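Local coordinates for protein mevalonate kinase (Staphylococcus aureus, PDB 2X7I) that probably catalyses the ATP-dependent phosphorylation of mevalonate to 5-phosphomevalonate, as a bacterial member of the GHMP kinase family, at residues T4-G9 with K40-A45; S52-D57 with H69-V74; G9-K14 with V107-V112; E127-A132 with D147-V152. All coordinates share one frame; numbering follows the deposited sequence.

Contact 1. Residues T4-G9 with K40-A45; sequences TRKGYG and KVLIEA
Tyr-8 reaches diagonally over the chain of Lys-40, putting its OH 3.2 Å from Lys-40 CG. With CG anti to the backbone N (chi1 180°) the ring leans across the sheet face, its far end nearer the partner strand than its root. Leu-42 CB sits at the ring's edge, near its plane, while Val-41 O approaches CD2 obliquely. The hydroxyl's polar partner is Glu-10 OE2, two residues along its own strand.

On the same face, Lys-6 and Glu-44 run side by side, with Lys-6 CD 3.9 Å from Glu-44 CG, although Lys-6 NZ stays 5.6 Å from Glu-44 OE2. Leu-42 CD1 fills in beside Lys-6 CG.

Val-41 and Ile-43 turn to the other face, where Gly-7 and Gly-9 contribute no side chain and helix 103-119 covers the mixed sheet of this N-terminal, S5-like half of a GHMP kinase. Antiparallel pairing sets the register of the two strands: Gly-7 with Ile-43 and Gly-9 with Val-41 each exchange two N-H...O bonds, and Ala-45 N adds one to Arg-5 O at 2.8 Å. The backbone thus supplies the directional binding; the opposite charges of Lys-6 and Glu-44, not in contact, probably add only a weak attraction.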
loop_
_atom_site.group_PDB
_atom_site.type_symbol
_atom_site.label_atom_id
_atom_site.label_comp_id
_atom_site.label_asym_id
_atom_site.label_seq_id
_atom_site.Cartn_x
_atom_site.Cartn_y
_atom_site.Cartn_z
ATOM N N THR A 4 -16.446 15.180 23.833
ATOM C CA THR A 4 -15.742 14.689 22.613
ATOM C C THR A 4 -14.774 15.755 22.076
ATOM O O THR A 4 -15.143 16.546 21.198
ATOM C CB THR A 4 -16.766 14.250 21.510
ATOM O OG1 THR A 4 -17.484 15.385 21.001
ATOM C CG2 THR A 4 -17.767 13.221 22.070
ATOM N N ARG A 5 -13.539 15.763 22.599
ATOM C CA ARG A 5 -12.550 16.828 22.310
ATOM C C ARG A 5 -11.343 16.463 21.409
ATOM O O ARG A 5 -10.887 17.314 20.653
ATOM C CB ARG A 5 -12.021 17.437 23.616
ATOM C CG ARG A 5 -12.865 18.585 24.173
ATOM C CD ARG A 5 -12.137 19.333 25.298
ATOM N NE ARG A 5 -11.613 18.426 26.326
ATOM C CZ ARG A 5 -10.759 18.776 27.289
ATOM N NH1 ARG A 5 -10.323 20.029 27.404
ATOM N NH2 ARG A 5 -10.345 17.865 28.164
ATOM N N LYS A 6 -10.795 15.250 21.518
ATOM C CA LYS A 6 -9.579 14.901 20.758
ATOM C C LYS A 6 -9.463 13.417 20.386
ATOM O O LYS A 6 -9.775 12.535 21.186
ATOM C CB LYS A 6 -8.315 15.355 21.497
ATOM C CG LYS A 6 -7.030 15.250 20.646
ATOM C CD LYS A 6 -5.985 16.330 20.983
ATOM C CE LYS A 6 -5.061 15.922 22.126
ATOM N NZ LYS A 6 -4.081 14.871 21.698
ATOM N N GLY A 7 -8.994 13.162 19.165
ATOM C CA GLY A 7 -8.951 11.812 18.606
ATOM C C GLY A 7 -7.821 11.592 17.619
ATOM O O GLY A 7 -7.573 12.409 16.737
ATOM N N TYR A 8 -7.147 10.462 17.765
ATOM C CA TYR A 8 -5.973 10.149 16.973
ATOM C C TYR A 8 -6.109 8.769 16.329
ATOM O O TYR A 8 -6.576 7.831 16.971
ATOM C CB TYR A 8 -4.730 10.182 17.869
ATOM C CG TYR A 8 -3.471 9.859 17.117
ATOM C CD1 TYR A 8 -2.849 8.623 17.260
ATOM C CD2 TYR A 8 -2.933 10.770 16.216
ATOM C CE1 TYR A 8 -1.698 8.310 16.545
ATOM C CE2 TYR A 8 -1.785 10.476 15.498
ATOM C CZ TYR A 8 -1.167 9.243 15.669
ATOM O OH TYR A 8 -0.032 8.946 14.947
ATOM N N GLY A 9 -5.701 8.649 15.067
ATOM C CA GLY A 9 -5.671 7.349 14.395
ATOM C C GLY A 9 -4.487 7.171 13.464
ATOM O O GLY A 9 -3.971 8.133 12.903
ATOM N N LYS A 40 -1.187 9.177 9.481
ATOM C CA LYS A 40 -1.661 9.599 10.796
ATOM C C LYS A 40 -2.729 10.686 10.641
ATOM O O LYS A 40 -2.523 11.657 9.911
ATOM C CB LYS A 40 -0.508 10.177 11.622
ATOM C CG LYS A 40 0.688 9.249 11.823
ATOM C CD LYS A 40 1.820 9.983 12.520
ATOM C CE LYS A 40 2.982 9.054 12.846
ATOM N NZ LYS A 40 3.642 8.517 11.613
ATOM N N VAL A 41 -3.848 10.533 11.347
ATOM C CA VAL A 41 -4.886 11.561 11.387
ATOM C C VAL A 41 -5.112 12.034 12.825
ATOM O O VAL A 41 -5.232 11.224 13.745
ATOM C CB VAL A 41 -6.227 11.057 10.771
ATOM C CG1 VAL A 41 -7.349 12.090 10.978
ATOM C CG2 VAL A 41 -6.041 10.726 9.283
ATOM N N LEU A 42 -5.157 13.351 13.005
ATOM C CA LEU A 42 -5.486 13.967 14.287
ATOM C C LEU A 42 -6.698 14.884 14.106
ATOM O O LEU A 42 -6.730 15.698 13.189
ATOM C CB LEU A 42 -4.292 14.764 14.818
ATOM C CG LEU A 42 -4.520 15.583 16.093
ATOM C CD1 LEU A 42 -4.853 14.692 17.293
ATOM C CD2 LEU A 42 -3.300 16.460 16.394
ATOM N N ILE A 43 -7.685 14.738 14.989
ATOM C CA ILE A 43 -8.881 15.578 14.998
ATOM C C ILE A 43 -8.946 16.278 16.346
ATOM O O ILE A 43 -9.057 15.610 17.373
ATOM C CB ILE A 43 -10.175 14.744 14.805
ATOM C CG1 ILE A 43 -10.023 13.778 13.621
ATOM C CG2 ILE A 43 -11.380 15.671 14.633
ATOM C CD1 ILE A 43 -11.297 13.037 13.234
ATOM N N GLU A 44 -8.875 17.609 16.337
ATOM C CA GLU A 44 -8.871 18.414 17.561
ATOM C C GLU A 44 -10.024 19.407 17.626
ATOM O O GLU A 44 -10.122 20.291 16.776
ATOM C CB GLU A 44 -7.585 19.237 17.646
ATOM C CG GLU A 44 -6.308 18.434 17.767
ATOM C CD GLU A 44 -5.075 19.326 17.735
ATOM O OE1 GLU A 44 -4.677 19.743 16.613
ATOM O OE2 GLU A 44 -4.520 19.607 18.822
ATOM N N ALA A 45 -10.864 19.285 18.649
ATOM C CA ALA A 45 -11.820 20.337 18.978
ATOM C C ALA A 45 -11.052 21.553 19.486
ATOM O O ALA A 45 -10.113 21.416 20.264
ATOM C CB ALA A 45 -12.809 19.865 20.025
#

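Contact 2. Residues S52-D57 with H69-V74; sequences SSIKSD and HLKSLV
Ile-54 carries this contact, reaching from strand 53-58 to the first turns of helix 70-80 within a beta-alpha-beta unit that strand 87-93 completes, parallel to the first strand.

The apolar packing comes first. Ile-54 holds CG1 anti to its own N (chi1 -177°) and extends on to CD1, which arrives between two residues one helical turn apart: it lies 3.7 Å from Val-74 CG2 and 4.1 Å from Leu-70 CB. With Val-74 the two side chains overlap head to tail, whereas Leu-70 lies roughly perpendicular to the isoleucine. Both helix residues continue inward, Leu-70 to Val-107 and Val-74 to Phe-111, so Ile-54 packs on the outer margin of a core layer shared with helix 103-119.

A second kind of contact is aliphatic but belongs to a charged residue. Lys-71 sends its extended chain obliquely past Ile-54, and its methylene CE rests 4.0 Å from Ile-54 CG2.

No hydrogen bond spans the two segments. Backbone bonds of Ser-53, Lys-55 and Asp-57 pair the strand with strand 87-93. What polar approach there is remains loose van der Waals contact: Ser-56 OG stands 4.3 Å from the methyl CD1 of Leu-70.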
loop_
_atom_site.group_PDB
_atom_site.type_symbol
_atom_site.label_atom_id
_atom_site.label_comp_id
_atom_site.label_asym_id
_atom_site.label_seq_id
_atom_site.Cartn_x
_atom_site.Cartn_y
_atom_site.Cartn_z
ATOM N N SER A 52 -12.167 26.611 11.368
ATOM C CA SER A 52 -11.896 25.190 11.261
ATOM C C SER A 52 -10.856 25.029 10.185
ATOM O O SER A 52 -10.808 25.825 9.261
ATOM C CB SER A 52 -13.162 24.411 10.925
ATOM O OG SER A 52 -14.011 24.373 12.048
ATOM N N SER A 53 -10.007 24.023 10.316
ATOM C CA SER A 53 -8.958 23.793 9.330
ATOM C C SER A 53 -8.781 22.315 9.042
ATOM O O SER A 53 -9.012 21.478 9.914
ATOM C CB SER A 53 -7.630 24.387 9.804
ATOM O OG SER A 53 -7.192 23.786 11.011
ATOM N N ILE A 54 -8.395 22.015 7.803
ATOM C CA ILE A 54 -7.913 20.699 7.421
ATOM C C ILE A 54 -6.524 20.900 6.827
ATOM O O ILE A 54 -6.360 21.625 5.852
ATOM C CB ILE A 54 -8.883 19.980 6.444
ATOM C CG1 ILE A 54 -8.398 18.570 6.119
ATOM C CG2 ILE A 54 -9.070 20.762 5.149
ATOM C CD1 ILE A 54 -9.495 17.713 5.427
ATOM N N LYS A 55 -5.517 20.288 7.451
ATOM C CA LYS A 55 -4.133 20.425 7.021
ATOM C C LYS A 55 -3.598 19.078 6.558
ATOM O O LYS A 55 -3.704 18.099 7.274
ATOM C CB LYS A 55 -3.278 20.954 8.161
ATOM C CG LYS A 55 -1.849 21.327 7.746
ATOM C CD LYS A 55 -1.006 21.777 8.927
ATOM C CE LYS A 55 0.322 22.357 8.458
ATOM N NZ LYS A 55 1.105 22.969 9.570
ATOM N N SER A 56 -3.048 19.030 5.346
ATOM C CA SER A 56 -2.440 17.810 4.813
ATOM C C SER A 56 -0.950 18.003 4.698
ATOM O O SER A 56 -0.506 18.858 3.942
ATOM C CB SER A 56 -2.994 17.481 3.438
ATOM O OG SER A 56 -4.255 16.873 3.548
ATOM N N ASP A 57 -0.191 17.211 5.456
ATOM C CA ASP A 57 1.268 17.266 5.450
ATOM C C ASP A 57 1.776 16.109 4.611
ATOM O O ASP A 57 1.414 14.950 4.855
ATOM C CB ASP A 57 1.848 17.121 6.863
ATOM C CG ASP A 57 1.339 18.172 7.842
ATOM O OD1 ASP A 57 0.999 19.304 7.424
ATOM O OD2 ASP A 57 1.304 17.855 9.053
ATOM N N HIS A 69 -10.501 12.603 -1.659
ATOM C CA HIS A 69 -11.163 13.831 -1.240
ATOM C C HIS A 69 -11.506 13.774 0.240
ATOM O O HIS A 69 -12.622 13.419 0.621
ATOM C CB HIS A 69 -12.423 14.064 -2.088
ATOM C CG HIS A 69 -12.174 14.003 -3.563
ATOM N ND1 HIS A 69 -12.993 13.312 -4.433
ATOM C CD2 HIS A 69 -11.187 14.540 -4.319
ATOM C CE1 HIS A 69 -12.527 13.440 -5.663
ATOM N NE2 HIS A 69 -11.432 14.183 -5.622
ATOM N N LEU A 70 -10.533 14.159 1.063
ATOM C CA LEU A 70 -10.644 14.075 2.518
ATOM C C LEU A 70 -11.650 15.078 3.084
ATOM O O LEU A 70 -12.258 14.830 4.122
ATOM C CB LEU A 70 -9.271 14.281 3.170
ATOM C CG LEU A 70 -8.112 13.491 2.543
ATOM C CD1 LEU A 70 -6.898 13.486 3.462
ATOM C CD2 LEU A 70 -8.521 12.064 2.196
ATOM N N LYS A 71 -11.829 16.199 2.392
ATOM C CA LYS A 71 -12.828 17.202 2.778
ATOM C C LYS A 71 -14.235 16.599 2.877
ATOM O O LYS A 71 -15.025 17.002 3.734
ATOM C CB LYS A 71 -12.807 18.388 1.806
ATOM C CG LYS A 71 -11.592 19.277 2.007
ATOM C CD LYS A 71 -11.421 20.372 0.964
ATOM C CE LYS A 71 -10.373 21.393 1.471
ATOM N NZ LYS A 71 -10.008 22.467 0.495
ATOM N N SER A 72 -14.530 15.627 2.012
ATOM C CA SER A 72 -15.798 14.907 2.072
ATOM C C SER A 72 -15.941 14.076 3.348
ATOM O O SER A 72 -17.034 14.015 3.920
ATOM C CB SER A 72 -15.979 14.001 0.842
ATOM O OG SER A 72 -16.266 14.783 -0.306
ATOM N N LEU A 73 -14.854 13.431 3.784
ATOM C CA LEU A 73 -14.893 12.653 5.019
ATOM C C LEU A 73 -15.142 13.557 6.232
ATOM O O LEU A 73 -15.904 13.203 7.123
ATOM C CB LEU A 73 -13.604 11.846 5.222
ATOM C CG LEU A 73 -13.263 10.786 4.168
ATOM C CD1 LEU A 73 -12.084 9.925 4.625
ATOM C CD2 LEU A 73 -14.480 9.928 3.810
ATOM N N VAL A 74 -14.516 14.729 6.252
ATOM C CA VAL A 74 -14.646 15.636 7.387
ATOM C C VAL A 74 -16.044 16.277 7.438
ATOM O O VAL A 74 -16.664 16.335 8.500
ATOM C CB VAL A 74 -13.553 16.715 7.382
ATOM C CG1 VAL A 74 -13.739 17.655 8.573
ATOM C CG2 VAL A 74 -12.166 16.076 7.424
#

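Contact 3. Residues G9-K14 with V107-V112; sequences GESTGK and VAVAFV
Gly-9 and Ser-11 of strand 6-16 pack against Val-109 and Ala-110 in a buried strand-on-helix contact, where helix 103-119 backs the sheet of the N-terminal, S5-like half of a GHMP kinase. Residues 9-14 and 107-112 run nearly antiparallel, at 158°, their axes 6.0 Å apart at the closest, a short separation that fits the small residues facing each other.

Gly-9 lets the helix backbone itself approach: Ala-110 O lies 3.7 Å from Gly-9 CA, occupying the place a CB would take. The Ala-110 methyl sits against the strand backbone, 4.1 Å from Glu-10 C, and also meets Ser-11 CB at 4.0 Å.

Ser-11 turns its OG anti to the backbone N (chi1 -173°), which lays the oxygen along Val-109, 3.5 Å from CB. The buried oxygen donates to Thr-12 O at 2.9 Å, in the carbonyl plane and on a lone pair of that carbonyl. The hydrogen bond fixes the hydroxyl's rotation and satisfies its proton.

Around this seam, strand 29-45 flanks strand 6-16, and its Val-41 touches Ala-110. Ile-151 of helix 145-153 covers Ser-11, Ala-132 of helix 125-140 meets Val-109, and helix 70-80 packs on Val-107 and Phe-111.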
loop_
_atom_site.group_PDB
_atom_site.type_symbol
_atom_site.label_atom_id
_atom_site.label_comp_id
_atom_site.label_asym_id
_atom_site.label_seq_id
_atom_site.Cartn_x
_atom_site.Cartn_y
_atom_site.Cartn_z
ATOM N N GLY A 9 -5.701 8.649 15.067
ATOM C CA GLY A 9 -5.671 7.349 14.395
ATOM C C GLY A 9 -4.487 7.171 13.464
ATOM O O GLY A 9 -3.971 8.133 12.903
ATOM N N GLU A 10 -4.059 5.925 13.302
ATOM C CA GLU A 10 -2.953 5.576 12.416
ATOM C C GLU A 10 -3.327 4.417 11.523
ATOM O O GLU A 10 -4.175 3.589 11.876
ATOM C CB GLU A 10 -1.735 5.143 13.222
ATOM C CG GLU A 10 -0.668 6.180 13.336
ATOM C CD GLU A 10 0.346 5.828 14.401
ATOM O OE1 GLU A 10 0.703 4.642 14.507
ATOM O OE2 GLU A 10 0.774 6.730 15.145
ATOM N N SER A 11 -2.638 4.335 10.390
ATOM C CA SER A 11 -2.798 3.215 9.474
ATOM C C SER A 11 -1.528 2.917 8.685
ATOM O O SER A 11 -0.788 3.827 8.307
ATOM C CB SER A 11 -3.928 3.500 8.490
ATOM O OG SER A 11 -4.193 2.348 7.711
ATOM N N THR A 12 -1.299 1.638 8.410
ATOM C CA THR A 12 -0.260 1.243 7.459
ATOM C C THR A 12 -0.834 1.330 6.055
ATOM O O THR A 12 -2.037 1.517 5.879
ATOM C CB THR A 12 0.231 -0.205 7.657
ATOM O OG1 THR A 12 -0.739 -1.114 7.116
ATOM C CG2 THR A 12 0.489 -0.503 9.118
ATOM N N GLY A 13 0.037 1.187 5.060
ATOM C CA GLY A 13 -0.401 0.958 3.687
ATOM C C GLY A 13 -0.522 -0.535 3.417
ATOM O O GLY A 13 -0.616 -1.335 4.348
ATOM N N LYS A 14 -0.499 -0.914 2.142
ATOM C CA LYS A 14 -0.419 -2.328 1.762
ATOM C C LYS A 14 0.304 -2.506 0.427
ATOM O O LYS A 14 0.366 -1.580 -0.379
ATOM C CB LYS A 14 -1.818 -2.950 1.733
ATOM C CG LYS A 14 -2.403 -3.236 0.375
ATOM C CD LYS A 14 -2.697 -1.995 -0.456
ATOM C CE LYS A 14 -2.647 -2.356 -1.937
ATOM N NZ LYS A 14 -3.111 -1.286 -2.842
ATOM N N VAL A 107 -5.704 6.253 4.503
ATOM C CA VAL A 107 -6.362 7.472 4.956
ATOM C C VAL A 107 -7.710 7.137 5.602
ATOM O O VAL A 107 -8.036 7.648 6.686
ATOM C CB VAL A 107 -6.544 8.494 3.782
ATOM C CG1 VAL A 107 -7.473 9.631 4.166
ATOM C CG2 VAL A 107 -5.187 9.073 3.362
ATOM N N ALA A 108 -8.471 6.252 4.966
ATOM C CA ALA A 108 -9.804 5.915 5.452
ATOM C C ALA A 108 -9.762 5.177 6.788
ATOM O O ALA A 108 -10.554 5.468 7.670
ATOM C CB ALA A 108 -10.569 5.114 4.423
ATOM N N VAL A 109 -8.851 4.223 6.930
ATOM C CA VAL A 109 -8.686 3.492 8.190
ATOM C C VAL A 109 -8.205 4.432 9.316
ATOM O O VAL A 109 -8.712 4.363 10.439
ATOM C CB VAL A 109 -7.723 2.298 8.021
ATOM C CG1 VAL A 109 -7.382 1.651 9.373
ATOM C CG2 VAL A 109 -8.341 1.264 7.069
ATOM N N ALA A 110 -7.248 5.306 9.000
ATOM C CA ALA A 110 -6.731 6.288 9.940
ATOM C C ALA A 110 -7.809 7.284 10.351
ATOM O O ALA A 110 -7.970 7.592 11.539
ATOM C CB ALA A 110 -5.558 7.013 9.337
ATOM N N PHE A 111 -8.555 7.786 9.374
ATOM C CA PHE A 111 -9.592 8.765 9.659
ATOM C C PHE A 111 -10.717 8.192 10.537
ATOM O O PHE A 111 -11.211 8.877 11.448
ATOM C CB PHE A 111 -10.181 9.356 8.384
ATOM C CG PHE A 111 -11.185 10.417 8.650
ATOM C CD1 PHE A 111 -10.782 11.716 8.900
ATOM C CD2 PHE A 111 -12.527 10.115 8.718
ATOM C CE1 PHE A 111 -11.712 12.702 9.194
ATOM C CE2 PHE A 111 -13.455 11.092 9.011
ATOM C CZ PHE A 111 -13.052 12.385 9.246
ATOM N N VAL A 112 -11.123 6.955 10.254
ATOM C CA VAL A 112 -12.189 6.310 11.019
ATOM C C VAL A 112 -11.739 6.041 12.452
ATOM O O VAL A 112 -12.487 6.285 13.383
ATOM C CB VAL A 112 -12.658 4.994 10.383
ATOM C CG1 VAL A 112 -13.560 4.227 11.365
ATOM C CG2 VAL A 112 -13.386 5.267 9.075
#

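Contact 4. Residues E127-A132 with D147-V152; sequences ELIEKA and DTQTIV
Ile-129 CD1 is the hub of this helix-helix contact, seated among three residues of helix 145-153. It lies 3.6 Å from Val-152 CB, 3.8 Å from Thr-148 CG2 and 3.4 Å from Gln-149 OE1. Two successive bends, chi1 -68° and chi2 -64°, curl the methyl end toward the partner helix. Leu-128 and Val-152 come from opposing helices and overlap alongside, with Leu-128 CG 3.9 Å from Val-152 CG2. One turn further along, Ala-132 CB meets Thr-148 CG2 at 3.8 Å. No hydrogen bond links the two segments, so van der Waals packing does the work.

Polar anchors set the orientation of the groups in this seam. Thr-148 OG1 is hydrogen-bonded to Glu-136 OE2 and Ser-144 O, which probably holds the rotamer that turns CG2 to the seam. The amide of Gln-149 is held more lightly, NE2 making a weak hydrogen bond to Thr-166 OG1 while OE1 rests against the isoleucine.

Residues 127-132 and 147-152 run at 143°, their axes 9.9 Å apart at the closest, in consecutive helices of the N-terminal half of the GHMP kinase. Leu-128 also packs on Val-112 and Arg-113 of helix 103-119. Helix 145-153 in turn rests Ile-151 on strand 6-16 and meets strand 157-160 through Gln-149 and Thr-150.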
loop_
_atom_site.group_PDB
_atom_site.type_symbol
_atom_site.label_atom_id
_atom_site.label_comp_id
_atom_site.label_asym_id
_atom_site.label_seq_id
_atom_site.Cartn_x
_atom_site.Cartn_y
_atom_site.Cartn_z
ATOM N N GLU A 127 -16.524 -3.280 12.269
ATOM C CA GLU A 127 -17.073 -1.931 12.193
ATOM C C GLU A 127 -16.130 -0.999 11.414
ATOM O O GLU A 127 -16.560 -0.234 10.548
ATOM C CB GLU A 127 -17.326 -1.393 13.605
ATOM C CG GLU A 127 -18.295 -0.237 13.674
ATOM C CD GLU A 127 -18.825 0.034 15.085
ATOM O OE1 GLU A 127 -19.539 1.067 15.244
ATOM O OE2 GLU A 127 -18.529 -0.767 16.022
ATOM N N LEU A 128 -14.843 -1.086 11.729
ATOM C CA LEU A 128 -13.813 -0.348 11.018
ATOM C C LEU A 128 -13.805 -0.707 9.540
ATOM O O LEU A 128 -13.698 0.172 8.694
ATOM C CB LEU A 128 -12.433 -0.642 11.638
ATOM C CG LEU A 128 -11.204 0.013 11.013
ATOM C CD1 LEU A 128 -11.466 1.503 10.719
ATOM C CD2 LEU A 128 -9.950 -0.192 11.917
ATOM N N ILE A 129 -13.908 -2.005 9.248
ATOM C CA ILE A 129 -13.944 -2.512 7.881
ATOM C C ILE A 129 -15.078 -1.861 7.094
ATOM O O ILE A 129 -14.853 -1.329 6.008
ATOM C CB ILE A 129 -14.155 -4.058 7.834
ATOM C CG1 ILE A 129 -12.929 -4.804 8.385
ATOM C CG2 ILE A 129 -14.438 -4.514 6.408
ATOM C CD1 ILE A 129 -11.684 -4.603 7.564
ATOM N N GLU A 130 -16.284 -1.905 7.660
ATOM C CA GLU A 130 -17.456 -1.312 7.036
ATOM C C GLU A 130 -17.303 0.200 6.836
ATOM O O GLU A 130 -17.548 0.707 5.748
ATOM C CB GLU A 130 -18.709 -1.577 7.874
ATOM C CG GLU A 130 -19.039 -3.065 8.078
ATOM C CD GLU A 130 -19.614 -3.716 6.853
ATOM O OE1 GLU A 130 -19.962 -2.998 5.900
ATOM O OE2 GLU A 130 -19.731 -4.950 6.851
ATOM N N LYS A 131 -16.901 0.911 7.883
ATOM C CA LYS A 131 -16.794 2.365 7.825
ATOM C C LYS A 131 -15.652 2.828 6.919
ATOM O O LYS A 131 -15.776 3.829 6.229
ATOM C CB LYS A 131 -16.618 2.949 9.226
ATOM C CG LYS A 131 -17.875 2.947 10.080
ATOM C CD LYS A 131 -18.725 4.198 9.846
ATOM C CE LYS A 131 -19.678 4.458 11.022
ATOM N NZ LYS A 131 -20.814 5.376 10.670
ATOM N N ALA A 132 -14.540 2.100 6.929
ATOM C CA ALA A 132 -13.415 2.436 6.062
ATOM C C ALA A 132 -13.786 2.204 4.594
ATOM O O ALA A 132 -13.469 3.031 3.741
ATOM C CB ALA A 132 -12.168 1.638 6.440
ATOM N N ASP A 147 -7.500 -4.287 0.221
ATOM C CA ASP A 147 -6.626 -3.317 0.890
ATOM C C ASP A 147 -7.107 -3.092 2.325
ATOM O O ASP A 147 -6.325 -3.173 3.257
ATOM C CB ASP A 147 -6.603 -1.966 0.162
ATOM C CG ASP A 147 -6.015 -2.036 -1.260
ATOM O OD1 ASP A 147 -5.761 -3.148 -1.785
ATOM O OD2 ASP A 147 -5.817 -0.945 -1.861
ATOM N N THR A 148 -8.397 -2.844 2.500
ATOM C CA THR A 148 -8.935 -2.572 3.824
ATOM C C THR A 148 -8.785 -3.776 4.774
ATOM O O THR A 148 -8.406 -3.616 5.931
ATOM C CB THR A 148 -10.417 -2.144 3.766
ATOM O OG1 THR A 148 -10.565 -1.051 2.850
ATOM C CG2 THR A 148 -10.909 -1.720 5.147
ATOM N N GLN A 149 -9.083 -4.969 4.285
ATOM C CA GLN A 149 -8.965 -6.165 5.109
ATOM C C GLN A 149 -7.502 -6.464 5.470
ATOM O O GLN A 149 -7.202 -6.791 6.612
ATOM C CB GLN A 149 -9.627 -7.367 4.421
ATOM C CG GLN A 149 -9.433 -8.710 5.134
ATOM C CD GLN A 149 -9.977 -8.742 6.558
ATOM O OE1 GLN A 149 -10.705 -7.845 6.977
ATOM N NE2 GLN A 149 -9.631 -9.801 7.306
ATOM N N THR A 150 -6.591 -6.331 4.511
ATOM C CA THR A 150 -5.166 -6.551 4.788
ATOM C C THR A 150 -4.669 -5.557 5.830
ATOM O O THR A 150 -4.013 -5.940 6.793
ATOM C CB THR A 150 -4.314 -6.421 3.509
ATOM O OG1 THR A 150 -4.807 -7.323 2.507
ATOM C CG2 THR A 150 -2.854 -6.723 3.800
ATOM N N ILE A 151 -5.003 -4.286 5.642
ATOM C CA ILE A 151 -4.597 -3.223 6.557
ATOM C C ILE A 151 -5.170 -3.395 7.973
ATOM O O ILE A 151 -4.419 -3.390 8.942
ATOM C CB ILE A 151 -4.983 -1.830 6.005
ATOM C CG1 ILE A 151 -4.104 -1.475 4.805
ATOM C CG2 ILE A 151 -4.803 -0.750 7.062
ATOM C CD1 ILE A 151 -4.594 -0.261 4.069
ATOM N N VAL A 152 -6.484 -3.561 8.084
ATOM C CA VAL A 152 -7.150 -3.682 9.381
ATOM C C VAL A 152 -6.709 -4.921 10.162
ATOM O O VAL A 152 -6.315 -4.816 11.325
ATOM C CB VAL A 152 -8.680 -3.683 9.230
ATOM C CG1 VAL A 152 -9.348 -4.024 10.547
ATOM C CG2 VAL A 152 -9.138 -2.327 8.748
#

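From the N terminus, contact 1 closes the first excursion of the chain by pairing strand 6-16 with the far end of strand 29-45. Contact 2 follows in series, folding helix 70-80 back on strand 53-58. Contact 3 crosses contact 1, with which it shares Gly-9, and its long return to helix 103-119 encloses contact 2. That helix ties the three together: it packs on helix 70-80 and on strand 29-45, where Phe-111 reaches Ile-43. Contact 4 comes last, joining helices 125-140 and 145-153 without nesting. It is bound to contact 3 by packing of its helices and by the Lys-14 to Asp-147 salt bridge.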